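Long-range contacts in gala protein type 1, 3 or 4 (Legionella pneumophila subsp. pneumophila, PDB 4XA9), which is built of leucine-rich repeats and probably binds small GTPases, perhaps stimulating their GTP hydrolysis: residues N91-L96 against A115-T119; D152-I156 against I177-L182; I168-V174 against I192-I198; T203-N208 against I229-R235. All coordinates share one frame; numbering follows the deposited sequence.

Contact 1: residues N91-L96 against A115-T119; sequences NHITTL and AKLIT
The carbonyl oxygen of Thr94 is gripped by two consecutive backbone amides of the neighbouring segment 115-119. Ile118 N lies 2.7 Å from Thr94 O, in the carbonyl plane and on a lone pair, while Thr119 N reaches Thr94 O at 3.0 Å with a nearly linear N-H...O angle of 170°. The ladder continues from Leu96 N to Thr119 O at 2.9 Å, which sets Thr95 beside Thr119 as a parallel bridge. Side chains of these two threonines run side by side in the same direction, and one water joins Thr95 OG1 to Thr119 OG1. Lys116 crosses Thr94 at a slant: its chain bends at chi2 (65°), bringing CE to 3.6 Å from Thr94 CG2 and delivering NZ to a second water, which makes a weak bond to Asn91 O. On the buried side, Leu117 CD2 sits 3.9 Å from Leu96 CB and also meets Ile93 CG2. Leu96 and Leu117 both rest on Leu111 of helix 104-113, so this apolar layer faces the solenoid interior. Paired backbones entering neighbouring strands 95-97 and 119-121, with leucines turned to the interior, are the signature of the parallel sheet in a leucine-rich repeat solenoid.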
loop_
_atom_site.group_PDB
_atom_site.type_symbol
_atom_site.label_atom_id
_atom_site.label_comp_id
_atom_site.label_asym_id
_atom_site.label_seq_id
_atom_site.Cartn_x
_atom_site.Cartn_y
_atom_site.Cartn_z
ATOM N N ASN A 91 4.604 26.018 11.237
ATOM C CA ASN A 91 5.947 26.385 11.653
ATOM C C ASN A 91 6.632 25.375 12.578
ATOM O O ASN A 91 7.745 25.624 13.046
ATOM C CB ASN A 91 5.906 27.770 12.299
ATOM C CG ASN A 91 5.491 28.849 11.308
ATOM O OD1 ASN A 91 6.013 28.907 10.191
ATOM N ND2 ASN A 91 4.551 29.698 11.703
ATOM N N HIS A 92 5.998 24.224 12.809
ATOM C CA HIS A 92 6.617 23.176 13.634
ATOM C C HIS A 92 6.832 21.852 12.902
ATOM O O HIS A 92 7.726 21.081 13.245
ATOM C CB HIS A 92 5.774 22.914 14.878
ATOM C CG HIS A 92 5.925 23.956 15.939
ATOM N ND1 HIS A 92 5.052 25.012 16.071
ATOM C CD2 HIS A 92 6.844 24.101 16.923
ATOM C CE1 HIS A 92 5.426 25.765 17.090
ATOM N NE2 HIS A 92 6.512 25.235 17.622
ATOM N N ILE A 93 6.000 21.575 11.910
ATOM C CA ILE A 93 6.043 20.274 11.249
ATOM C C ILE A 93 7.312 20.113 10.409
ATOM O O ILE A 93 7.628 20.952 9.565
ATOM C CB ILE A 93 4.776 20.063 10.390
ATOM C CG1 ILE A 93 3.557 19.927 11.316
ATOM C CG2 ILE A 93 4.917 18.836 9.503
ATOM C CD1 ILE A 93 2.229 19.800 10.598
ATOM N N THR A 94 8.057 19.045 10.684
ATOM C CA THR A 94 9.287 18.737 9.958
ATOM C C THR A 94 9.174 17.369 9.288
ATOM O O THR A 94 9.849 17.087 8.293
ATOM C CB THR A 94 10.523 18.741 10.890
ATOM O OG1 THR A 94 10.321 17.807 11.956
ATOM C CG2 THR A 94 10.767 20.131 11.472
ATOM N N THR A 95 8.330 16.514 9.860
ATOM C CA THR A 95 8.044 15.193 9.297
ATOM C C THR A 95 6.557 15.086 9.017
ATOM O O THR A 95 5.741 15.178 9.933
ATOM C CB THR A 95 8.470 14.054 10.247
ATOM O OG1 THR A 95 9.896 14.057 10.386
ATOM C CG2 THR A 95 8.032 12.701 9.700
ATOM N N LEU A 96 6.206 14.902 7.752
ATOM C CA LEU A 96 4.807 14.977 7.341
ATOM C C LEU A 96 4.394 13.814 6.449
ATOM O O LEU A 96 5.091 13.482 5.489
ATOM C CB LEU A 96 4.549 16.295 6.605
ATOM C CG LEU A 96 3.173 16.536 5.976
ATOM C CD1 LEU A 96 2.079 16.622 7.046
ATOM C CD2 LEU A 96 3.203 17.815 5.146
ATOM N N ALA A 115 10.666 25.116 3.595
ATOM C CA ALA A 115 12.024 24.708 3.947
ATOM C C ALA A 115 12.094 24.040 5.323
ATOM O O ALA A 115 13.117 23.462 5.686
ATOM C CB ALA A 115 12.962 25.905 3.896
ATOM N N LYS A 116 11.007 24.120 6.084
ATOM C CA LYS A 116 10.949 23.487 7.398
ATOM C C LYS A 116 10.929 21.960 7.259
ATOM O O LYS A 116 11.508 21.241 8.082
ATOM C CB LYS A 116 9.722 23.982 8.172
ATOM C CG LYS A 116 9.646 23.534 9.619
ATOM C CD LYS A 116 10.787 24.113 10.435
ATOM C CE LYS A 116 10.669 23.737 11.903
ATOM N NZ LYS A 116 11.795 24.284 12.713
ATOM N N LEU A 117 10.286 21.475 6.200
ATOM C CA LEU A 117 10.125 20.039 5.979
ATOM C C LEU A 117 11.431 19.283 5.753
ATOM O O LEU A 117 12.235 19.640 4.890
ATOM C CB LEU A 117 9.203 19.781 4.790
ATOM C CG LEU A 117 7.701 19.849 5.048
ATOM C CD1 LEU A 117 6.938 19.337 3.829
ATOM C CD2 LEU A 117 7.325 19.074 6.311
ATOM N N ILE A 118 11.616 18.220 6.524
ATOM C CA ILE A 118 12.759 17.331 6.363
ATOM C C ILE A 118 12.342 16.023 5.685
ATOM O O ILE A 118 13.053 15.502 4.822
ATOM C CB ILE A 118 13.412 16.998 7.718
ATOM C CG1 ILE A 118 13.730 18.276 8.493
ATOM C CG2 ILE A 118 14.679 16.194 7.508
ATOM C CD1 ILE A 118 14.296 18.016 9.879
ATOM N N THR A 119 11.185 15.497 6.080
ATOM C CA THR A 119 10.688 14.231 5.547
ATOM C C THR A 119 9.247 14.348 5.070
ATOM O O THR A 119 8.389 14.847 5.795
ATOM C CB THR A 119 10.768 13.114 6.598
ATOM O OG1 THR A 119 12.137 12.859 6.928
ATOM C CG2 THR A 119 10.129 11.841 6.086
HETATM O O HOH W 1 10.315 24.598 15.151
HETATM O O HOH W 2 11.565 11.650 9.279
#

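Contact 2: residues D152-I156 against I177-L182; sequences DEGVI and IGAIEL
This is helix-against-helix packing between helices 151-159 and 176-184, which belong to the helical side of the solenoid. The two short segments run almost exactly alongside one another, their N-to-C directions only 7° apart and their axes approaching to 8.1 Å. Such closeness is met at Gly178, where the bare CA takes Val155 CG2 at 3.5 Å. The valine reaches in because its first torsion (chi1 -64°) puts CG2 between its own backbone N and carbonyl carbon. On the inner side, Val155 CB meets Leu182 CD1 at 3.8 Å, and the other leucine methyl, CD2, lies against Val155 O. Toward the surface, Ile156 lies obliquely across both Ile177 and Glu181: its CD1 touches Ile177 CG2 at 3.9 Å, and its CG1 rests on the aliphatic CG of Glu181 at 3.7 Å. A polar link joins the N-terminal parts of the helices. Gly178 N donates to Asp152 OD1 at 2.9 Å, with a bent N-H...O angle of 131°, and meets that oxygen from above the carboxylate plane. The other oxygen, Asp152 OD2, is bonded to the hydroxyl of Ser175, so the carboxylate is held at both ends near the start of helix 176-184. Nearly parallel helices lined up side by side, here with a glycine at the nearest backbone approach and larger apolar side chains around it, are characteristic of the convex side of a helix-bearing leucine-rich repeat solenoid.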
loop_
_atom_site.group_PDB
_atom_site.type_symbol
_atom_site.label_atom_id
_atom_site.label_comp_id
_atom_site.label_asym_id
_atom_site.label_seq_id
_atom_site.Cartn_x
_atom_site.Cartn_y
_atom_site.Cartn_z
ATOM N N ASP A 152 9.804 9.275 -16.071
ATOM C CA ASP A 152 11.243 9.507 -16.129
ATOM C C ASP A 152 11.591 10.973 -15.907
ATOM O O ASP A 152 12.498 11.292 -15.139
ATOM C CB ASP A 152 11.800 9.036 -17.475
ATOM C CG ASP A 152 11.770 7.528 -17.618
ATOM O OD1 ASP A 152 12.126 6.833 -16.644
ATOM O OD2 ASP A 152 11.372 7.039 -18.693
ATOM N N GLU A 153 10.868 11.860 -16.583
ATOM C CA GLU A 153 11.082 13.299 -16.444
ATOM C C GLU A 153 11.014 13.718 -14.973
ATOM O O GLU A 153 11.833 14.507 -14.494
ATOM C CB GLU A 153 10.051 14.065 -17.274
ATOM C CG GLU A 153 10.166 15.574 -17.176
ATOM C CD GLU A 153 9.212 16.295 -18.110
ATOM O OE1 GLU A 153 8.960 15.780 -19.223
ATOM O OE2 GLU A 153 8.707 17.372 -17.731
ATOM N N GLY A 154 10.045 13.157 -14.257
ATOM C CA GLY A 154 9.903 13.406 -12.837
ATOM C C GLY A 154 11.108 13.045 -11.985
ATOM O O GLY A 154 11.607 13.883 -11.233
ATOM N N VAL A 155 11.574 11.801 -12.085
ATOM C CA VAL A 155 12.667 11.340 -11.235
ATOM C C VAL A 155 14.017 11.877 -11.716
ATOM O O VAL A 155 14.978 11.943 -10.948
ATOM C CB VAL A 155 12.729 9.795 -11.159
ATOM C CG1 VAL A 155 11.470 9.247 -10.495
ATOM C CG2 VAL A 155 12.934 9.182 -12.532
ATOM N N ILE A 156 14.087 12.264 -12.985
ATOM C CA ILE A 156 15.281 12.926 -13.494
ATOM C C ILE A 156 15.428 14.276 -12.790
ATOM O O ILE A 156 16.523 14.649 -12.371
ATOM C CB ILE A 156 15.226 13.096 -15.027
ATOM C CG1 ILE A 156 15.472 11.746 -15.705
ATOM C CG2 ILE A 156 16.260 14.106 -15.499
ATOM C CD1 ILE A 156 15.239 11.751 -17.198
ATOM N N ILE A 177 15.599 5.080 -18.316
ATOM C CA ILE A 177 15.995 6.474 -18.487
ATOM C C ILE A 177 16.049 7.220 -17.157
ATOM O O ILE A 177 17.018 7.924 -16.857
ATOM C CB ILE A 177 15.024 7.220 -19.421
ATOM C CG1 ILE A 177 14.892 6.483 -20.755
ATOM C CG2 ILE A 177 15.473 8.661 -19.622
ATOM C CD1 ILE A 177 16.193 6.325 -21.490
ATOM N N GLY A 178 14.994 7.071 -16.368
ATOM C CA GLY A 178 14.929 7.725 -15.074
ATOM C C GLY A 178 15.853 7.069 -14.073
ATOM O O GLY A 178 16.537 7.745 -13.308
ATOM N N ALA A 179 15.877 5.741 -14.083
ATOM C CA ALA A 179 16.664 4.987 -13.113
ATOM C C ALA A 179 18.154 5.262 -13.279
ATOM O O ALA A 179 18.881 5.385 -12.294
ATOM C CB ALA A 179 16.379 3.498 -13.242
ATOM N N ILE A 180 18.607 5.369 -14.524
ATOM C CA ILE A 180 20.012 5.651 -14.787
ATOM C C ILE A 180 20.419 7.015 -14.219
ATOM O O ILE A 180 21.495 7.153 -13.633
ATOM C CB ILE A 180 20.321 5.573 -16.299
ATOM C CG1 ILE A 180 20.305 4.112 -16.747
ATOM C CG2 ILE A 180 21.688 6.183 -16.609
ATOM C CD1 ILE A 180 20.353 3.912 -18.252
ATOM N N GLU A 181 19.554 8.017 -14.352
ATOM C CA GLU A 181 19.879 9.336 -13.813
ATOM C C GLU A 181 19.906 9.311 -12.282
ATOM O O GLU A 181 20.753 9.949 -11.658
ATOM C CB GLU A 181 18.895 10.391 -14.325
ATOM C CG GLU A 181 18.946 10.554 -15.839
ATOM C CD GLU A 181 20.367 10.734 -16.361
ATOM O OE1 GLU A 181 21.097 11.605 -15.835
ATOM O OE2 GLU A 181 20.757 9.983 -17.282
ATOM N N LEU A 182 18.994 8.557 -11.678
ATOM C CA LEU A 182 19.026 8.366 -10.232
ATOM C C LEU A 182 20.297 7.628 -9.804
ATOM O O LEU A 182 20.869 7.916 -8.755
ATOM C CB LEU A 182 17.784 7.602 -9.763
ATOM C CG LEU A 182 16.489 8.415 -9.721
ATOM C CD1 LEU A 182 15.293 7.511 -9.458
ATOM C CD2 LEU A 182 16.572 9.502 -8.662
#

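Contact 3: residues I168-V174 against I192-I198; sequences IASACDV and ILGKNAI
Asn196 pushes its amide into the neighbouring loop 169-174, the asparagine ladder of leucine-rich repeats, where successive strands 166-168 and 190-192 lead into matching turns. Among the side-chain hydrogen bonds, Asn196 OD1 accepts from Cys172 N at 2.8 Å and from Val174 N at 3.1 Å. The first donor is tilted 16° from the carbonyl plane, whereas the second stands well above it. On the other side of the amide, Asn196 ND2 gives an in-plane bond to Ala169 O at 3.2 Å; with both ends engaged, the rotation of this buried group is fixed. The next rung repeats nearby, where Asn220 ND2 bonds to Leu193 O and Asn220 OD1 accepts from Ile198 N. Backbone bonds run the length of the contact: Ala169 N to Ile192 O, Ala171 N to Gly194 O, and Ala197 N to Val174 O. Ser170 OG additionally accepts from Gly194 N, and it is bonded to the backbone of another protein chain, which also packs aromatic side chains against Ser170 and Ala171. Outside the two turns, Asp173 OD1 pairs with a basic side chain of that other chain, so this region contributes to a protein interface. Van der Waals contacts flank the polar network. Val174 CB leans on the Asn196 amide carbon CG at 3.7 Å, and Leu193 starts out away from the other turn but brings CD2 to 3.9 Å from Ala169 CB. At the strand end, Ile168 and Ile192 run alongside each other in a common direction, with their CD1 methyls 3.6 Å apart.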
loop_
_atom_site.group_PDB
_atom_site.type_symbol
_atom_site.label_atom_id
_atom_site.label_comp_id
_atom_site.label_asym_id
_atom_site.label_seq_id
_atom_site.Cartn_x
_atom_site.Cartn_y
_atom_site.Cartn_z
ATOM N N ILE A 168 11.928 7.144 -2.067
ATOM C CA ILE A 168 11.075 5.982 -2.285
ATOM C C ILE A 168 10.126 6.339 -3.411
ATOM O O ILE A 168 9.342 7.286 -3.287
ATOM C CB ILE A 168 10.253 5.594 -1.017
ATOM C CG1 ILE A 168 11.049 5.865 0.259
ATOM C CG2 ILE A 168 9.767 4.142 -1.074
ATOM C CD1 ILE A 168 12.188 4.950 0.450
ATOM N N ALA A 169 10.190 5.596 -4.510
ATOM C CA ALA A 169 9.370 5.913 -5.670
ATOM C C ALA A 169 8.979 4.648 -6.429
ATOM O O ALA A 169 9.295 4.497 -7.612
ATOM C CB ALA A 169 10.107 6.887 -6.586
ATOM N N SER A 170 8.283 3.746 -5.741
ATOM C CA SER A 170 7.835 2.496 -6.347
ATOM C C SER A 170 6.484 2.688 -7.027
ATOM O O SER A 170 5.651 3.446 -6.537
ATOM C CB SER A 170 7.742 1.380 -5.297
ATOM O OG SER A 170 9.010 1.077 -4.735
ATOM N N ALA A 171 6.271 1.983 -8.136
ATOM C CA ALA A 171 5.055 2.129 -8.942
ATOM C C ALA A 171 4.876 3.576 -9.384
ATOM O O ALA A 171 3.824 4.181 -9.159
ATOM C CB ALA A 171 3.827 1.644 -8.171
ATOM N N CYS A 172 5.913 4.129 -10.009
ATOM C CA CYS A 172 5.900 5.529 -10.414
ATOM C C CYS A 172 6.145 5.723 -11.909
ATOM O O CYS A 172 6.496 6.824 -12.343
ATOM C CB CYS A 172 6.941 6.322 -9.615
ATOM S SG CYS A 172 6.536 6.547 -7.849
ATOM N N ASP A 173 5.954 4.657 -12.682
ATOM C CA ASP A 173 6.164 4.680 -14.134
ATOM C C ASP A 173 7.583 5.108 -14.515
ATOM O O ASP A 173 7.783 5.863 -15.468
ATOM C CB ASP A 173 5.134 5.593 -14.813
ATOM C CG ASP A 173 3.724 5.024 -14.759
ATOM O OD1 ASP A 173 3.575 3.794 -14.901
ATOM O OD2 ASP A 173 2.766 5.801 -14.560
ATOM N N VAL A 174 8.566 4.607 -13.774
ATOM C CA VAL A 174 9.966 4.893 -14.057
ATOM C C VAL A 174 10.575 3.822 -14.961
ATOM O O VAL A 174 10.451 2.625 -14.686
ATOM C CB VAL A 174 10.791 4.981 -12.755
ATOM C CG1 VAL A 174 12.266 5.158 -13.066
ATOM C CG2 VAL A 174 10.287 6.113 -11.882
ATOM N N ILE A 192 14.523 3.342 -3.465
ATOM C CA ILE A 192 13.581 2.258 -3.688
ATOM C C ILE A 192 12.785 2.548 -4.947
ATOM O O ILE A 192 12.106 3.575 -5.035
ATOM C CB ILE A 192 12.641 2.078 -2.484
ATOM C CG1 ILE A 192 13.458 1.689 -1.242
ATOM C CG2 ILE A 192 11.560 1.037 -2.795
ATOM C CD1 ILE A 192 12.619 1.415 0.013
ATOM N N LEU A 193 12.890 1.644 -5.919
ATOM C CA LEU A 193 12.248 1.802 -7.218
ATOM C C LEU A 193 11.564 0.517 -7.657
ATOM O O LEU A 193 11.766 0.048 -8.781
ATOM C CB LEU A 193 13.267 2.227 -8.282
ATOM C CG LEU A 193 13.842 3.644 -8.165
ATOM C CD1 LEU A 193 15.018 3.833 -9.115
ATOM C CD2 LEU A 193 12.759 4.684 -8.441
ATOM N N GLY A 194 10.760 -0.049 -6.797
ATOM C CA GLY A 194 10.032 -1.239 -7.085
ATOM C C GLY A 194 8.848 -1.030 -8.012
ATOM O O GLY A 194 8.352 0.040 -8.130
ATOM N N LYS A 195 8.502 -2.123 -8.659
ATOM C CA LYS A 195 7.213 -2.078 -9.467
ATOM C C LYS A 195 7.235 -1.031 -10.611
ATOM O O LYS A 195 6.280 -0.268 -10.794
ATOM C CB LYS A 195 6.020 -1.957 -8.627
ATOM C CG LYS A 195 4.737 -2.537 -9.122
ATOM C CD LYS A 195 4.711 -4.023 -9.050
ATOM C CE LYS A 195 3.340 -4.542 -9.368
ATOM N NZ LYS A 195 2.693 -4.982 -8.112
ATOM N N ASN A 196 8.348 -0.831 -11.279
ATOM C CA ASN A 196 8.487 0.125 -12.341
ATOM C C ASN A 196 8.809 -0.655 -13.643
ATOM O O ASN A 196 8.453 -1.748 -13.760
ATOM C CB ASN A 196 9.535 1.167 -12.014
ATOM C CG ASN A 196 9.023 2.250 -11.077
ATOM O OD1 ASN A 196 7.984 2.797 -11.279
ATOM N ND2 ASN A 196 9.767 2.507 -10.044
ATOM N N ALA A 197 9.480 -0.047 -14.596
ATOM C CA ALA A 197 9.844 -0.740 -15.834
ATOM C C ALA A 197 11.349 -0.753 -16.027
ATOM O O ALA A 197 11.842 -0.523 -17.128
ATOM C CB ALA A 197 9.170 -0.091 -17.034
ATOM N N ILE A 198 12.080 -1.016 -14.954
ATOM C CA ILE A 198 13.534 -0.954 -14.994
ATOM C C ILE A 198 14.127 -2.285 -15.451
ATOM O O ILE A 198 13.674 -3.351 -15.033
ATOM C CB ILE A 198 14.080 -0.543 -13.616
ATOM C CG1 ILE A 198 13.506 0.828 -13.235
ATOM C CG2 ILE A 198 15.594 -0.520 -13.597
ATOM C CD1 ILE A 198 13.923 1.306 -11.883
HETATM O O HOH W 3 4.826 1.988 -12.553
#

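Contact 4: residues T203-N208 against I229-R235; sequences TLHFAN and ILETNTR
With chi1 at -170°, Asn233 swings CG opposite its backbone N and beside its carbonyl carbon, carrying the amide to Phe206; Leu230, with chi1 at -70° and an extended chi2, sends CD2 to the same residue. Both belong to a join on the helical side of the leucine-rich repeat solenoid, helix 203-207 against helix 224-230 and the type I beta turn Leu230-Asn233. Asn233 ND2 donates to Phe206 O at 2.9 Å, the oxygen lying in the amide plane and the nitrogen in the carbonyl plane. Its OD1 accepts from Arg235 N at 3.0 Å, forming an Asx turn, so the amide is gripped at both ends. Arg235 NH2 is hydrogen-bonded to Asn209 O. The apolar part centres on Leu230, whose CD2 is 3.6 Å from Phe206 CB and 3.8 Å from Thr203 CB; Thr203 crosses both Ile229 and Leu230 at about a right angle. Leu230 also reaches Leu215 and Leu239 of the sheet. Ala207 CB packs 3.6 Å from Ile229 CG2. Beside it, Thr232 OG1 donates to Ile229 O at 2.6 Å, and one water gives a hydrogen bond to that hydroxyl oxygen and another to Ala207 O, 2.8 Å away.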
loop_
_atom_site.group_PDB
_atom_site.type_symbol
_atom_site.label_atom_id
_atom_site.label_comp_id
_atom_site.label_asym_id
_atom_site.label_seq_id
_atom_site.Cartn_x
_atom_site.Cartn_y
_atom_site.Cartn_z
ATOM N N THR A 203 21.532 -1.436 -14.576
ATOM C CA THR A 203 22.242 -2.041 -13.455
ATOM C C THR A 203 23.722 -1.688 -13.412
ATOM O O THR A 203 24.293 -1.585 -12.321
ATOM C CB THR A 203 22.077 -3.565 -13.444
ATOM O OG1 THR A 203 22.636 -4.121 -14.636
ATOM C CG2 THR A 203 20.590 -3.930 -13.348
ATOM N N LEU A 204 24.343 -1.487 -14.575
ATOM C CA LEU A 204 25.742 -1.073 -14.601
ATOM C C LEU A 204 25.899 0.258 -13.865
ATOM O O LEU A 204 26.818 0.437 -13.066
ATOM C CB LEU A 204 26.268 -0.961 -16.039
ATOM C CG LEU A 204 27.665 -0.351 -16.163
ATOM C CD1 LEU A 204 28.672 -1.193 -15.405
ATOM C CD2 LEU A 204 28.076 -0.194 -17.625
ATOM N N HIS A 205 24.976 1.178 -14.103
ATOM C CA HIS A 205 25.036 2.481 -13.452
ATOM C C HIS A 205 24.848 2.388 -11.943
ATOM O O HIS A 205 25.427 3.184 -11.199
ATOM C CB HIS A 205 24.003 3.421 -14.066
ATOM C CG HIS A 205 24.238 3.680 -15.520
ATOM N ND1 HIS A 205 25.101 4.655 -15.970
ATOM C CD2 HIS A 205 23.750 3.069 -16.626
ATOM C CE1 HIS A 205 25.124 4.645 -17.291
ATOM N NE2 HIS A 205 24.313 3.691 -17.714
ATOM N N PHE A 206 24.054 1.421 -11.484
ATOM C CA PHE A 206 23.909 1.207 -10.046
ATOM C C PHE A 206 25.127 0.469 -9.488
ATOM O O PHE A 206 25.500 0.665 -8.337
ATOM C CB PHE A 206 22.626 0.426 -9.716
ATOM C CG PHE A 206 21.359 1.246 -9.814
ATOM C CD1 PHE A 206 21.145 2.337 -8.976
ATOM C CD2 PHE A 206 20.374 0.910 -10.727
ATOM C CE1 PHE A 206 19.981 3.082 -9.065
ATOM C CE2 PHE A 206 19.207 1.650 -10.822
ATOM C CZ PHE A 206 19.011 2.740 -9.986
ATOM N N ALA A 207 25.742 -0.393 -10.290
ATOM C CA ALA A 207 26.969 -1.047 -9.847
ATOM C C ALA A 207 28.079 -0.011 -9.661
ATOM O O ALA A 207 28.929 -0.148 -8.780
ATOM C CB ALA A 207 27.408 -2.126 -10.837
ATOM N N ASN A 208 28.067 1.035 -10.481
ATOM C CA ASN A 208 29.122 2.044 -10.390
ATOM C C ASN A 208 28.750 3.232 -9.494
ATOM O O ASN A 208 29.555 4.144 -9.291
ATOM C CB ASN A 208 29.510 2.531 -11.790
ATOM C CG ASN A 208 30.296 1.485 -12.574
ATOM O OD1 ASN A 208 30.930 0.603 -11.991
ATOM N ND2 ASN A 208 30.273 1.596 -13.897
ATOM N N ILE A 229 25.469 -8.077 -12.079
ATOM C CA ILE A 229 26.066 -6.736 -12.100
ATOM C C ILE A 229 25.832 -5.963 -10.795
ATOM O O ILE A 229 26.757 -5.369 -10.237
ATOM C CB ILE A 229 25.511 -5.899 -13.267
ATOM C CG1 ILE A 229 25.875 -6.540 -14.602
ATOM C CG2 ILE A 229 26.037 -4.467 -13.207
ATOM C CD1 ILE A 229 25.342 -5.784 -15.801
ATOM N N LEU A 230 24.587 -5.964 -10.324
ATOM C CA LEU A 230 24.232 -5.261 -9.094
ATOM C C LEU A 230 25.026 -5.784 -7.901
ATOM O O LEU A 230 25.451 -5.012 -7.040
ATOM C CB LEU A 230 22.728 -5.380 -8.818
ATOM C CG LEU A 230 21.783 -4.617 -9.759
ATOM C CD1 LEU A 230 20.331 -4.970 -9.478
ATOM C CD2 LEU A 230 21.982 -3.113 -9.642
ATOM N N GLU A 231 25.250 -7.094 -7.861
ATOM C CA GLU A 231 25.965 -7.701 -6.742
ATOM C C GLU A 231 27.475 -7.407 -6.724
ATOM O O GLU A 231 28.148 -7.748 -5.752
ATOM C CB GLU A 231 25.723 -9.211 -6.727
ATOM C CG GLU A 231 24.300 -9.583 -6.279
ATOM C CD GLU A 231 24.053 -11.085 -6.219
ATOM O OE1 GLU A 231 24.799 -11.848 -6.869
ATOM O OE2 GLU A 231 23.098 -11.501 -5.528
ATOM N N THR A 232 28.010 -6.772 -7.768
ATOM C CA THR A 232 29.411 -6.344 -7.726
ATOM C C THR A 232 29.581 -5.113 -6.832
ATOM O O THR A 232 30.685 -4.821 -6.368
ATOM C CB THR A 232 29.995 -6.014 -9.130
ATOM O OG1 THR A 232 29.273 -4.929 -9.726
ATOM C CG2 THR A 232 29.964 -7.240 -10.057
ATOM N N ASN A 233 28.491 -4.388 -6.596
ATOM C CA ASN A 233 28.528 -3.239 -5.696
ATOM C C ASN A 233 28.373 -3.682 -4.246
ATOM O O ASN A 233 27.256 -3.937 -3.783
ATOM C CB ASN A 233 27.429 -2.230 -6.055
ATOM C CG ASN A 233 27.579 -0.911 -5.314
ATOM O OD1 ASN A 233 28.220 -0.840 -4.260
ATOM N ND2 ASN A 233 26.976 0.140 -5.856
ATOM N N THR A 234 29.489 -3.750 -3.527
ATOM C CA THR A 234 29.484 -4.256 -2.157
ATOM C C THR A 234 29.124 -3.174 -1.138
ATOM O O THR A 234 28.963 -3.461 0.049
ATOM C CB THR A 234 30.841 -4.856 -1.784
ATOM O OG1 THR A 234 31.853 -3.851 -1.902
ATOM C CG2 THR A 234 31.176 -6.012 -2.717
ATOM N N ARG A 235 29.005 -1.933 -1.602
ATOM C CA ARG A 235 28.555 -0.838 -0.748
ATOM C C ARG A 235 27.084 -1.016 -0.386
ATOM O O ARG A 235 26.627 -0.580 0.673
ATOM C CB ARG A 235 28.764 0.506 -1.439
ATOM C CG ARG A 235 30.221 0.886 -1.634
ATOM C CD ARG A 235 30.363 2.099 -2.546
ATOM N NE ARG A 235 29.930 1.817 -3.913
ATOM C CZ ARG A 235 30.706 1.251 -4.833
ATOM N NH1 ARG A 235 31.948 0.904 -4.523
ATOM N NH2 ARG A 235 30.249 1.027 -6.060
HETATM O O HOH W 4 30.552 -2.483 -8.845
#

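How the contacts relate
Each contact joins neighbouring strands, turns or helices, and together they sample different sides of one solenoid. Contacts 2 and 3 interlock along the chain, their segments alternating, with centres 10 Å apart. They share a core: Val155 CG1 lies 3.6 Å from Val174 CG2, and Ala179 CB 3.6 Å from Ile198 CD1. Contact 4 continues the helical row of contact 2, where Phe206 CZ lies 3.5 Å from Ala179 O, and its ring also approaches Leu193 of contact 3. Contact 1 stands apart, its centre about 25 Å from that of contact 3. Of the four, contact 3 alone meets another protein chain within the assembly.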